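Local structure of probable glutathione reductase (Sinorhizobium meliloti, 4DNA) at residues A[180-185]-A[196-201]; A[174-179]-A[232-237]; A[9-14]-A[115-120]. The protein probably catalyses the NADPH-dependent reduction of glutathione disulfide to glutathione, as a homodimeric flavoprotein that holds one FAD per subunit. All blocks are in the same frame, centred on the assembly; numbering follows the deposited sequence.

Contact 1: A[180-185]-A[196-201]; sequences YIAVEF and TTLIYR. With FAD (flavin-adenine dinucleotide), chain C.
Ala182 on helix 180-191 rests on Leu198 of strand 195-199, helix against sheet within the beta-alpha-beta unit of the Rossmann-type domain expected to bind NADPH. Leu198 has its CG anti to the backbone N (chi1 176°), and the side chain forks against the helix: CD1 meets Ala182 CB at 3.8 Å, and CD2 crosses towards Val183 CG1 at 4.2 Å. A methyl at position 182 lets the helix lie close to the sheet, consistent with the alanine of a GxGxxA fingerprint, while the fork of the leucine lets one side chain touch two successive helix residues.

The other side of the helix serves the flavin, through Tyr180. Its CB leaves the backbone with CG lying between N and C (chi1 85°), and from CG onward the ring takes Ile181 CG1 over the centre of one face, 3.9 Å above the plane. The ring stands almost perpendicular to the isoalloxazine. At its edge CE2 lies 3.8 Å from FAD N5 and CZ 4.1 Å from FAD C5X, and the hydroxyl sits above the flavin face, with OH 3.0 Å from FAD C9A. A tyrosine here screens the nicotinamide site in relatives and swings aside when NADPH binds, which is probably its part here too. With an alanine in its place, the flavin would probably lose this cover over its central ring and Ile181 CG1 the surface it lies on. Glu184 OE2, in the plane of the tyrosine ring at its edge, forms a salt bridge with Lys51 NZ and accepts a hydrogen bond from Phe346 N.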
loop_
_atom_site.group_PDB
_atom_site.type_symbol
_atom_site.label_atom_id
_atom_site.label_comp_id
_atom_site.label_asym_id
_atom_site.label_seq_id
_atom_site.Cartn_x
_atom_site.Cartn_y
_atom_site.Cartn_z
ATOM N N TYR A 180 4.189 20.799 -1.677
ATOM C CA TYR A 180 3.725 19.689 -0.877
ATOM C C TYR A 180 3.493 20.027 0.606
ATOM O O TYR A 180 2.617 19.415 1.242
ATOM C CB TYR A 180 4.647 18.482 -1.055
ATOM C CG TYR A 180 5.867 18.440 -0.178
ATOM C CD1 TYR A 180 7.036 19.127 -0.536
ATOM C CD2 TYR A 180 5.870 17.669 0.999
ATOM C CE1 TYR A 180 8.174 19.069 0.257
ATOM C CE2 TYR A 180 6.998 17.602 1.816
ATOM C CZ TYR A 180 8.148 18.305 1.442
ATOM O OH TYR A 180 9.258 18.244 2.248
ATOM N N ILE A 181 4.256 20.982 1.151
ATOM C CA ILE A 181 4.087 21.383 2.556
ATOM C C ILE A 181 2.745 22.046 2.777
ATOM O O ILE A 181 2.023 21.712 3.717
ATOM C CB ILE A 181 5.227 22.297 3.056
ATOM C CG1 ILE A 181 6.543 21.520 3.081
ATOM C CG2 ILE A 181 4.969 22.824 4.463
ATOM C CD1 ILE A 181 7.762 22.384 3.301
ATOM N N ALA A 182 2.430 22.978 1.883
ATOM C CA ALA A 182 1.185 23.709 1.910
ATOM C C ALA A 182 0.021 22.730 1.850
ATOM O O ALA A 182 -0.833 22.732 2.733
ATOM C CB ALA A 182 1.135 24.695 0.761
ATOM N N VAL A 183 0.006 21.862 0.847
ATOM C CA VAL A 183 -1.139 20.984 0.668
ATOM C C VAL A 183 -1.313 19.969 1.796
ATOM O O VAL A 183 -2.444 19.654 2.161
ATOM C CB VAL A 183 -1.213 20.341 -0.727
ATOM C CG1 VAL A 183 -1.267 21.432 -1.791
ATOM C CG2 VAL A 183 -0.042 19.422 -0.979
ATOM N N GLU A 184 -0.204 19.486 2.361
ATOM C CA GLU A 184 -0.246 18.588 3.512
ATOM C C GLU A 184 -0.902 19.256 4.719
ATOM O O GLU A 184 -1.901 18.768 5.249
ATOM C CB GLU A 184 1.156 18.115 3.865
ATOM C CG GLU A 184 1.777 17.162 2.847
ATOM C CD GLU A 184 3.136 16.609 3.274
ATOM O OE1 GLU A 184 3.886 17.291 4.044
ATOM O OE2 GLU A 184 3.448 15.481 2.824
ATOM N N PHE A 185 -0.358 20.386 5.139
ATOM C CA PHE A 185 -0.923 21.105 6.262
ATOM C C PHE A 185 -2.392 21.461 6.086
ATOM O O PHE A 185 -3.192 21.224 6.983
ATOM C CB PHE A 185 -0.086 22.333 6.585
ATOM C CG PHE A 185 1.029 22.037 7.520
ATOM C CD1 PHE A 185 0.779 21.863 8.877
ATOM C CD2 PHE A 185 2.320 21.870 7.055
ATOM C CE1 PHE A 185 1.798 21.556 9.759
ATOM C CE2 PHE A 185 3.347 21.564 7.937
ATOM C CZ PHE A 185 3.087 21.418 9.291
ATOM N N THR A 196 -10.335 25.854 6.562
ATOM C CA THR A 196 -9.045 25.953 5.851
ATOM C C THR A 196 -9.122 26.674 4.503
ATOM O O THR A 196 -9.964 26.348 3.681
ATOM C CB THR A 196 -8.413 24.556 5.644
ATOM O OG1 THR A 196 -8.045 23.999 6.908
ATOM C CG2 THR A 196 -7.166 24.632 4.770
ATOM N N THR A 197 -8.235 27.640 4.275
ATOM C CA THR A 197 -8.114 28.281 2.954
ATOM C C THR A 197 -6.670 28.239 2.457
ATOM O O THR A 197 -5.738 28.527 3.208
ATOM C CB THR A 197 -8.591 29.749 2.970
ATOM O OG1 THR A 197 -9.789 29.861 3.746
ATOM C CG2 THR A 197 -8.847 30.254 1.568
ATOM N N LEU A 198 -6.491 27.882 1.191
ATOM C CA LEU A 198 -5.157 27.802 0.581
ATOM C C LEU A 198 -5.022 28.792 -0.577
ATOM O O LEU A 198 -5.903 28.861 -1.447
ATOM C CB LEU A 198 -4.883 26.367 0.105
ATOM C CG LEU A 198 -3.610 26.003 -0.657
ATOM C CD1 LEU A 198 -2.380 25.918 0.236
ATOM C CD2 LEU A 198 -3.847 24.663 -1.311
ATOM N N ILE A 199 -3.934 29.563 -0.577
ATOM C CA ILE A 199 -3.698 30.544 -1.642
ATOM C C ILE A 199 -2.302 30.418 -2.259
ATOM O O ILE A 199 -1.310 30.147 -1.573
ATOM C CB ILE A 199 -4.005 31.982 -1.179
ATOM C CG1 ILE A 199 -3.998 32.954 -2.369
ATOM C CG2 ILE A 199 -3.064 32.410 -0.061
ATOM C CD1 ILE A 199 -4.259 34.408 -2.012
ATOM N N TYR A 200 -2.246 30.608 -3.572
ATOM C CA TYR A 200 -1.053 30.309 -4.346
ATOM C C TYR A 200 -0.948 31.227 -5.536
ATOM O O TYR A 200 -1.933 31.504 -6.192
ATOM C CB TYR A 200 -1.111 28.863 -4.836
ATOM C CG TYR A 200 0.147 28.360 -5.529
ATOM C CD1 TYR A 200 1.443 28.761 -5.107
ATOM C CD2 TYR A 200 0.050 27.452 -6.585
ATOM C CE1 TYR A 200 2.591 28.282 -5.739
ATOM C CE2 TYR A 200 1.192 26.965 -7.218
ATOM C CZ TYR A 200 2.456 27.374 -6.799
ATOM O OH TYR A 200 3.563 26.848 -7.450
ATOM N N ARG A 201 0.267 31.670 -5.814
ATOM C CA ARG A 201 0.518 32.664 -6.842
ATOM C C ARG A 201 0.546 32.060 -8.245
ATOM O O ARG A 201 0.365 32.767 -9.238
ATOM C CB ARG A 201 1.802 33.450 -6.539
ATOM C CG ARG A 201 2.982 32.640 -5.993
ATOM C CD ARG A 201 4.329 33.163 -6.492
ATOM N NE ARG A 201 4.217 34.536 -6.982
ATOM C CZ ARG A 201 3.950 34.877 -8.249
ATOM N NH1 ARG A 201 3.855 36.164 -8.587
ATOM N NH2 ARG A 201 3.776 33.938 -9.180
HETATM P PA FAD C . 18.314 18.860 8.694
HETATM O O1A FAD C . 17.626 20.106 8.165
HETATM O O2A FAD C . 17.566 17.572 8.963
HETATM O O5B FAD C . 19.086 19.232 10.051
HETATM C C5B FAD C . 20.370 19.870 10.069
HETATM C C4B FAD C . 20.593 20.307 11.508
HETATM O O4B FAD C . 21.683 21.217 11.648
HETATM C C3B FAD C . 19.357 21.013 12.029
HETATM O O3B FAD C . 18.879 20.302 13.180
HETATM C C2B FAD C . 19.823 22.423 12.336
HETATM O O2B FAD C . 19.158 22.955 13.483
HETATM C C1B FAD C . 21.317 22.251 12.565
HETATM N N9A FAD C . 22.125 23.453 12.252
HETATM C C8A FAD C . 21.823 24.359 11.303
HETATM N N7A FAD C . 22.756 25.337 11.215
HETATM C C5A FAD C . 23.690 25.047 12.127
HETATM C C6A FAD C . 24.949 25.688 12.538
HETATM N N6A FAD C . 25.311 26.836 11.913
HETATM N N1A FAD C . 25.670 25.095 13.526
HETATM C C2A FAD C . 25.246 23.953 14.120
HETATM N N3A FAD C . 24.099 23.315 13.789
HETATM C C4A FAD C . 23.287 23.806 12.812
HETATM N N1 FAD C . 11.414 14.588 3.469
HETATM C C2 FAD C . 10.992 13.359 3.093
HETATM O O2 FAD C . 11.796 12.585 2.529
HETATM N N3 FAD C . 9.729 12.948 3.310
HETATM C C4 FAD C . 8.798 13.719 3.908
HETATM O O4 FAD C . 7.635 13.288 4.100
HETATM C C4X FAD C . 9.188 15.085 4.340
HETATM N N5 FAD C . 8.317 15.919 4.950
HETATM C C5X FAD C . 8.719 17.159 5.337
HETATM C C6 FAD C . 7.819 18.020 5.966
HETATM C C7 FAD C . 8.220 19.302 6.359
HETATM C C7M FAD C . 7.211 20.193 7.038
HETATM C C8 FAD C . 9.628 19.754 6.122
HETATM C C8M FAD C . 10.122 21.114 6.536
HETATM C C9 FAD C . 10.524 18.899 5.494
HETATM C C9A FAD C . 10.124 17.626 5.092
HETATM N N10 FAD C . 11.045 16.767 4.459
HETATM C C10 FAD C . 10.595 15.482 4.073
HETATM C "C1'" FAD C . 12.424 17.228 4.212
HETATM C "C2'" FAD C . 13.436 16.674 5.205
HETATM O "O2'" FAD C . 13.021 16.990 6.538
HETATM C "C3'" FAD C . 14.832 17.225 4.910
HETATM O "O3'" FAD C . 15.093 17.052 3.512
HETATM C "C4'" FAD C . 15.935 16.534 5.713
HETATM O "O4'" FAD C . 15.773 16.836 7.105
HETATM C "C5'" FAD C . 17.312 16.987 5.259
HETATM O "O5'" FAD C . 18.192 16.963 6.380
HETATM P P FAD C . 19.628 17.706 6.413
HETATM O O1P FAD C . 20.722 16.668 6.583
HETATM O O2P FAD C . 19.710 18.714 5.293
HETATM O O3P FAD C . 19.606 18.530 7.792
#

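Contact 2: A[174-179]-A[232-237]; sequences LIAGGG and DIIQSV
Ile234 puts a single methyl, CD1, between two residues of strand 172-176: Leu174 CD2 lies 4.0 Å from it and Ala176 CB 4.1 Å. Leucine and isoleucine reach towards each other tip to tip. With its chain extended (chi2 169°), Ile234 carries CD1 out to both residues, whereas Ala176 offers only its CB, short enough to let the isoleucine tip lie beside it. No hydrogen bond joins the two segments.

In the next shell Leu174 also touches Thr197 in its own sheet and Ala247 in a second, antiparallel sheet; Ala176 touches Ile199. Strand 172-176 is the first strand of a Rossmann-type unit. Strand 234-239 is an outer strand of the antiparallel sheet, with 245-249 and 254-257, packed on the face of the parallel sheet away from helix 180-191. Ile175 points to the opposite side, onto Ala182 and Ala186 of that helix, and the strand ends in Gly177, Gly178 and Gly179, predicted to bind the dinucleotide. At the backbone angles of Gly177 a side chain would run into the carbonyl O of Ala176, and Gly179 holds the N-cap position of the helix.

Just before strand 234-239, OD1 of Asp232 accepts a hydrogen bond from Ile233 N at 2.8 Å, with the donor 47° out of the carboxylate plane. Its other oxygen, OD2, is hydrogen-bonded to His252 ND1.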
loop_
_atom_site.group_PDB
_atom_site.type_symbol
_atom_site.label_atom_id
_atom_site.label_comp_id
_atom_site.label_asym_id
_atom_site.label_seq_id
_atom_site.Cartn_x
_atom_site.Cartn_y
_atom_site.Cartn_z
ATOM N N LEU A 174 -5.341 30.342 7.048
ATOM C CA LEU A 174 -5.100 30.641 5.652
ATOM C C LEU A 174 -3.658 30.324 5.326
ATOM O O LEU A 174 -2.754 30.915 5.914
ATOM C CB LEU A 174 -5.401 32.113 5.333
ATOM C CG LEU A 174 -4.987 32.577 3.934
ATOM C CD1 LEU A 174 -5.962 32.072 2.895
ATOM C CD2 LEU A 174 -4.858 34.084 3.847
ATOM N N ILE A 175 -3.461 29.414 4.374
ATOM C CA ILE A 175 -2.131 28.974 3.974
ATOM C C ILE A 175 -1.731 29.397 2.566
ATOM O O ILE A 175 -2.242 28.874 1.582
ATOM C CB ILE A 175 -1.990 27.450 4.043
ATOM C CG1 ILE A 175 -2.259 26.959 5.456
ATOM C CG2 ILE A 175 -0.598 27.045 3.591
ATOM C CD1 ILE A 175 -2.751 25.531 5.516
ATOM N N ALA A 176 -0.783 30.325 2.490
ATOM C CA ALA A 176 -0.112 30.664 1.242
ATOM C C ALA A 176 0.955 29.614 0.896
ATOM O O ALA A 176 1.722 29.171 1.767
ATOM C CB ALA A 176 0.516 32.039 1.359
ATOM N N GLY A 177 1.007 29.216 -0.368
ATOM C CA GLY A 177 1.991 28.234 -0.823
ATOM C C GLY A 177 1.303 27.215 -1.706
ATOM O O GLY A 177 0.124 26.930 -1.514
ATOM N N GLY A 178 2.026 26.661 -2.673
ATOM C CA GLY A 178 1.459 25.641 -3.555
ATOM C C GLY A 178 2.131 24.280 -3.541
ATOM O O GLY A 178 1.653 23.352 -4.181
ATOM N N GLY A 179 3.240 24.150 -2.821
ATOM C CA GLY A 179 3.989 22.908 -2.804
ATOM C C GLY A 179 3.445 21.886 -1.829
ATOM O O GLY A 179 2.380 22.073 -1.207
ATOM N N ASP A 232 -2.834 34.174 -7.294
ATOM C CA ASP A 232 -3.036 35.265 -6.347
ATOM C C ASP A 232 -1.989 35.256 -5.249
ATOM O O ASP A 232 -1.347 34.243 -5.004
ATOM C CB ASP A 232 -4.435 35.175 -5.742
ATOM C CG ASP A 232 -4.927 36.496 -5.194
ATOM O OD1 ASP A 232 -4.243 37.536 -5.353
ATOM O OD2 ASP A 232 -6.018 36.485 -4.592
ATOM N N ILE A 233 -1.858 36.396 -4.579
ATOM C CA ILE A 233 -0.756 36.687 -3.675
ATOM C C ILE A 233 -1.303 37.447 -2.465
ATOM O O ILE A 233 -2.341 38.114 -2.570
ATOM C CB ILE A 233 0.316 37.521 -4.438
ATOM C CG1 ILE A 233 1.732 37.208 -3.944
ATOM C CG2 ILE A 233 0.013 39.021 -4.436
ATOM C CD1 ILE A 233 2.810 37.494 -4.981
ATOM N N ILE A 234 -0.627 37.356 -1.322
ATOM C CA ILE A 234 -0.962 38.223 -0.175
ATOM C C ILE A 234 -0.225 39.575 -0.251
ATOM O O ILE A 234 1.009 39.602 -0.249
ATOM C CB ILE A 234 -0.702 37.523 1.181
ATOM C CG1 ILE A 234 -1.690 36.379 1.382
ATOM C CG2 ILE A 234 -0.832 38.501 2.342
ATOM C CD1 ILE A 234 -1.357 35.471 2.541
ATOM N N GLN A 235 -0.986 40.678 -0.343
ATOM C CA GLN A 235 -0.435 42.053 -0.368
ATOM C C GLN A 235 0.242 42.388 0.970
ATOM O O GLN A 235 1.374 42.889 1.001
ATOM C CB GLN A 235 -1.514 43.129 -0.648
ATOM C CG GLN A 235 -2.535 42.856 -1.747
ATOM C CD GLN A 235 -2.076 43.271 -3.133
ATOM O OE1 GLN A 235 -0.982 42.915 -3.572
ATOM N NE2 GLN A 235 -2.925 44.010 -3.840
ATOM N N SER A 236 -0.475 42.114 2.067
ATOM C CA SER A 236 -0.013 42.388 3.436
ATOM C C SER A 236 -0.881 41.691 4.482
ATOM O O SER A 236 -2.062 41.405 4.244
ATOM C CB SER A 236 -0.034 43.885 3.714
ATOM O OG SER A 236 -1.368 44.345 3.707
ATOM N N VAL A 237 -0.290 41.441 5.645
ATOM C CA VAL A 237 -1.023 40.899 6.771
ATOM C C VAL A 237 -1.042 41.936 7.878
ATOM O O VAL A 237 -0.044 42.628 8.109
ATOM C CB VAL A 237 -0.398 39.591 7.309
ATOM C CG1 VAL A 237 -1.264 38.987 8.406
ATOM C CG2 VAL A 237 -0.214 38.571 6.197
#

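Contact 3: A[9-14]-A[115-120]; sequences FVIGGG and AELAGP. With FAD (flavin-adenine dinucleotide), chain C.
A first torsion of -160° carries the ring of Phe9 opposite its own amide nitrogen, and CE1 thereby comes to 4.0 Å from Ala115 CB. Two residues on, Ile11 turns differently (chi1 -49°): CG2 takes the place opposite the backbone N and meets the same Ala115 CB at 4.0 Å, while CG1 runs out extended and brings CD1 to 4.3 Å from Leu117 CG. One methyl is thus shared by an aromatic ring and a branched aliphatic chain. Alanine suits the spot because a single methyl fits against both Phe9 and Ile11; its backbone meanwhile faces the cofactor, and Ala115 N donates a nearly straight hydrogen bond of 3.2 Å to FAD N1A. Ile11 CG2 adds an apolar contact over the face of the base, 3.6 Å from FAD N1A. Hydrophobic packing and adenine recognition therefore share the same residues.

After Ile11 the chain enters the glycine-rich turn of the FAD-binding Rossmann fold, consistent with a GxGxxG fingerprint. Gly12 CA approaches FAD O4B to 3.2 Å and Gly14 CA reaches FAD O5B at 3.3 Å, so a side chain at either position would collide with the cofactor. Gly14 is the N-cap residue of helix 15-25, whose Gly16 N is hydrogen-bonded to FAD.

The short strand segments 9-11 and 115-117 cross at 109° and belong to different sheets. Strand 6-11 lies in the parallel sheet between strands 31-35 and 137-139, and strand 115-117 is at the edge of a three-stranded antiparallel sheet packed beside it. Phe9 bridges the two layers, touching Ala32 and Ala34 in the first, and Val123, Leu125, Val132 and Ala134 in the second.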
loop_
_atom_site.group_PDB
_atom_site.type_symbol
_atom_site.label_atom_id
_atom_site.label_comp_id
_atom_site.label_asym_id
_atom_site.label_seq_id
_atom_site.Cartn_x
_atom_site.Cartn_y
_atom_site.Cartn_z
ATOM N N PHE A 9 34.975 16.637 11.756
ATOM C CA PHE A 9 33.907 17.418 12.368
ATOM C C PHE A 9 32.699 17.494 11.439
ATOM O O PHE A 9 32.845 17.733 10.238
ATOM C CB PHE A 9 34.373 18.824 12.762
ATOM C CG PHE A 9 33.495 19.475 13.795
ATOM C CD1 PHE A 9 32.289 20.076 13.432
ATOM C CD2 PHE A 9 33.858 19.466 15.130
ATOM C CE1 PHE A 9 31.472 20.663 14.380
ATOM C CE2 PHE A 9 33.047 20.054 16.082
ATOM C CZ PHE A 9 31.853 20.651 15.707
ATOM N N VAL A 10 31.519 17.277 12.016
ATOM C CA VAL A 10 30.242 17.330 11.311
ATOM C C VAL A 10 29.418 18.478 11.890
ATOM O O VAL A 10 29.059 18.452 13.068
ATOM C CB VAL A 10 29.449 16.012 11.498
ATOM C CG1 VAL A 10 28.050 16.130 10.926
ATOM C CG2 VAL A 10 30.168 14.843 10.859
ATOM N N ILE A 11 29.121 19.487 11.081
ATOM C CA ILE A 11 28.265 20.569 11.540
ATOM C C ILE A 11 26.820 20.301 11.144
ATOM O O ILE A 11 26.490 20.306 9.957
ATOM C CB ILE A 11 28.672 21.939 10.971
ATOM C CG1 ILE A 11 30.169 22.183 11.135
ATOM C CG2 ILE A 11 27.890 23.038 11.670
ATOM C CD1 ILE A 11 30.674 23.424 10.418
ATOM N N GLY A 12 25.964 20.084 12.139
ATOM C CA GLY A 12 24.534 19.874 11.907
ATOM C C GLY A 12 24.100 18.468 12.264
ATOM O O GLY A 12 24.650 17.506 11.740
ATOM N N GLY A 13 23.118 18.343 13.156
ATOM C CA GLY A 13 22.719 17.044 13.679
ATOM C C GLY A 13 21.411 16.530 13.126
ATOM O O GLY A 13 20.636 15.885 13.831
ATOM N N GLY A 14 21.151 16.830 11.862
ATOM C CA GLY A 14 19.980 16.305 11.193
ATOM C C GLY A 14 20.307 14.987 10.520
ATOM O O GLY A 14 21.317 14.352 10.832
ATOM N N ALA A 115 27.946 25.619 15.688
ATOM C CA ALA A 115 29.340 25.637 15.238
ATOM C C ALA A 115 29.521 26.536 14.009
ATOM O O ALA A 115 28.688 26.534 13.091
ATOM C CB ALA A 115 29.829 24.228 14.949
ATOM N N GLU A 116 30.601 27.318 14.009
ATOM C CA GLU A 116 30.960 28.138 12.857
ATOM C C GLU A 116 32.367 27.829 12.393
ATOM O O GLU A 116 33.117 27.104 13.057
ATOM C CB GLU A 116 30.825 29.622 13.171
ATOM C CG GLU A 116 29.492 30.219 12.763
ATOM C CD GLU A 116 29.264 31.599 13.356
ATOM O OE1 GLU A 116 30.170 32.467 13.250
ATOM O OE2 GLU A 116 28.170 31.813 13.932
ATOM N N LEU A 117 32.720 28.394 11.247
ATOM C CA LEU A 117 33.996 28.112 10.627
ATOM C C LEU A 117 35.001 29.223 10.809
ATOM O O LEU A 117 34.745 30.373 10.434
ATOM C CB LEU A 117 33.802 27.822 9.146
ATOM C CG LEU A 117 33.332 26.403 8.856
ATOM C CD1 LEU A 117 32.676 26.317 7.492
ATOM C CD2 LEU A 117 34.512 25.448 8.942
ATOM N N ALA A 118 36.133 28.855 11.407
ATOM C CA ALA A 118 37.335 29.688 11.468
ATOM C C ALA A 118 38.112 29.596 10.142
ATOM O O ALA A 118 37.677 30.159 9.123
ATOM C CB ALA A 118 38.208 29.265 12.641
ATOM N N GLY A 119 39.247 28.884 10.159
ATOM C CA GLY A 119 40.029 28.586 8.951
ATOM C C GLY A 119 39.325 27.619 7.994
ATOM O O GLY A 119 38.090 27.607 7.899
ATOM N N PRO A 120 40.105 26.820 7.242
ATOM C CA PRO A 120 39.474 25.789 6.415
ATOM C C PRO A 120 39.610 24.373 7.008
ATOM O O PRO A 120 39.138 23.407 6.403
ATOM C CB PRO A 120 40.224 25.909 5.075
ATOM C CG PRO A 120 41.376 26.859 5.315
ATOM C CD PRO A 120 41.485 27.081 6.800
HETATM P PA FAD C . 18.314 18.860 8.694
HETATM O O1A FAD C . 17.626 20.106 8.165
HETATM O O2A FAD C . 17.566 17.572 8.963
HETATM O O5B FAD C . 19.086 19.232 10.051
HETATM C C5B FAD C . 20.370 19.870 10.069
HETATM C C4B FAD C . 20.593 20.307 11.508
HETATM O O4B FAD C . 21.683 21.217 11.648
HETATM C C3B FAD C . 19.357 21.013 12.029
HETATM O O3B FAD C . 18.879 20.302 13.180
HETATM C C2B FAD C . 19.823 22.423 12.336
HETATM O O2B FAD C . 19.158 22.955 13.483
HETATM C C1B FAD C . 21.317 22.251 12.565
HETATM N N9A FAD C . 22.125 23.453 12.252
HETATM C C8A FAD C . 21.823 24.359 11.303
HETATM N N7A FAD C . 22.756 25.337 11.215
HETATM C C5A FAD C . 23.690 25.047 12.127
HETATM C C6A FAD C . 24.949 25.688 12.538
HETATM N N6A FAD C . 25.311 26.836 11.913
HETATM N N1A FAD C . 25.670 25.095 13.526
HETATM C C2A FAD C . 25.246 23.953 14.120
HETATM N N3A FAD C . 24.099 23.315 13.789
HETATM C C4A FAD C . 23.287 23.806 12.812
HETATM N N1 FAD C . 11.414 14.588 3.469
HETATM C C2 FAD C . 10.992 13.359 3.093
HETATM O O2 FAD C . 11.796 12.585 2.529
HETATM N N3 FAD C . 9.729 12.948 3.310
HETATM C C4 FAD C . 8.798 13.719 3.908
HETATM O O4 FAD C . 7.635 13.288 4.100
HETATM C C4X FAD C . 9.188 15.085 4.340
HETATM N N5 FAD C . 8.317 15.919 4.950
HETATM C C5X FAD C . 8.719 17.159 5.337
HETATM C C6 FAD C . 7.819 18.020 5.966
HETATM C C7 FAD C . 8.220 19.302 6.359
HETATM C C7M FAD C . 7.211 20.193 7.038
HETATM C C8 FAD C . 9.628 19.754 6.122
HETATM C C8M FAD C . 10.122 21.114 6.536
HETATM C C9 FAD C . 10.524 18.899 5.494
HETATM C C9A FAD C . 10.124 17.626 5.092
HETATM N N10 FAD C . 11.045 16.767 4.459
HETATM C C10 FAD C . 10.595 15.482 4.073
HETATM C "C1'" FAD C . 12.424 17.228 4.212
HETATM C "C2'" FAD C . 13.436 16.674 5.205
HETATM O "O2'" FAD C . 13.021 16.990 6.538
HETATM C "C3'" FAD C . 14.832 17.225 4.910
HETATM O "O3'" FAD C . 15.093 17.052 3.512
HETATM C "C4'" FAD C . 15.935 16.534 5.713
HETATM O "O4'" FAD C . 15.773 16.836 7.105
HETATM C "C5'" FAD C . 17.312 16.987 5.259
HETATM O "O5'" FAD C . 18.192 16.963 6.380
HETATM P P FAD C . 19.628 17.706 6.413
HETATM O O1P FAD C . 20.722 16.668 6.583
HETATM O O2P FAD C . 19.710 18.714 5.293
HETATM O O3P FAD C . 19.606 18.530 7.792
#

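How the contacts relate
All three contacts are apolar between their segments. Contacts 1 and 3 are made by buried residues; in contact 2 Ile234 is partly exposed. Contacts 1 and 2 adjoin in the domain expected to bind NADPH: strands 195-199 and 172-176 are neighbours in one parallel sheet, with the helix of contact 1 on one face and strand 234-239 on the other. A probable hydrogen bond, Thr197 O to Ile175 N at 2.7 Å, joins them. Contact 3, its centre about 34 Å from that of contact 1, uses strand 6-11 and its glycine turn, the FAD-domain counterpart of strand 172-176, again against an outer strand of an antiparallel sheet. It holds the cofactor's adenine, whereas contact 1 meets the isoalloxazine and contact 2 involves no FAD.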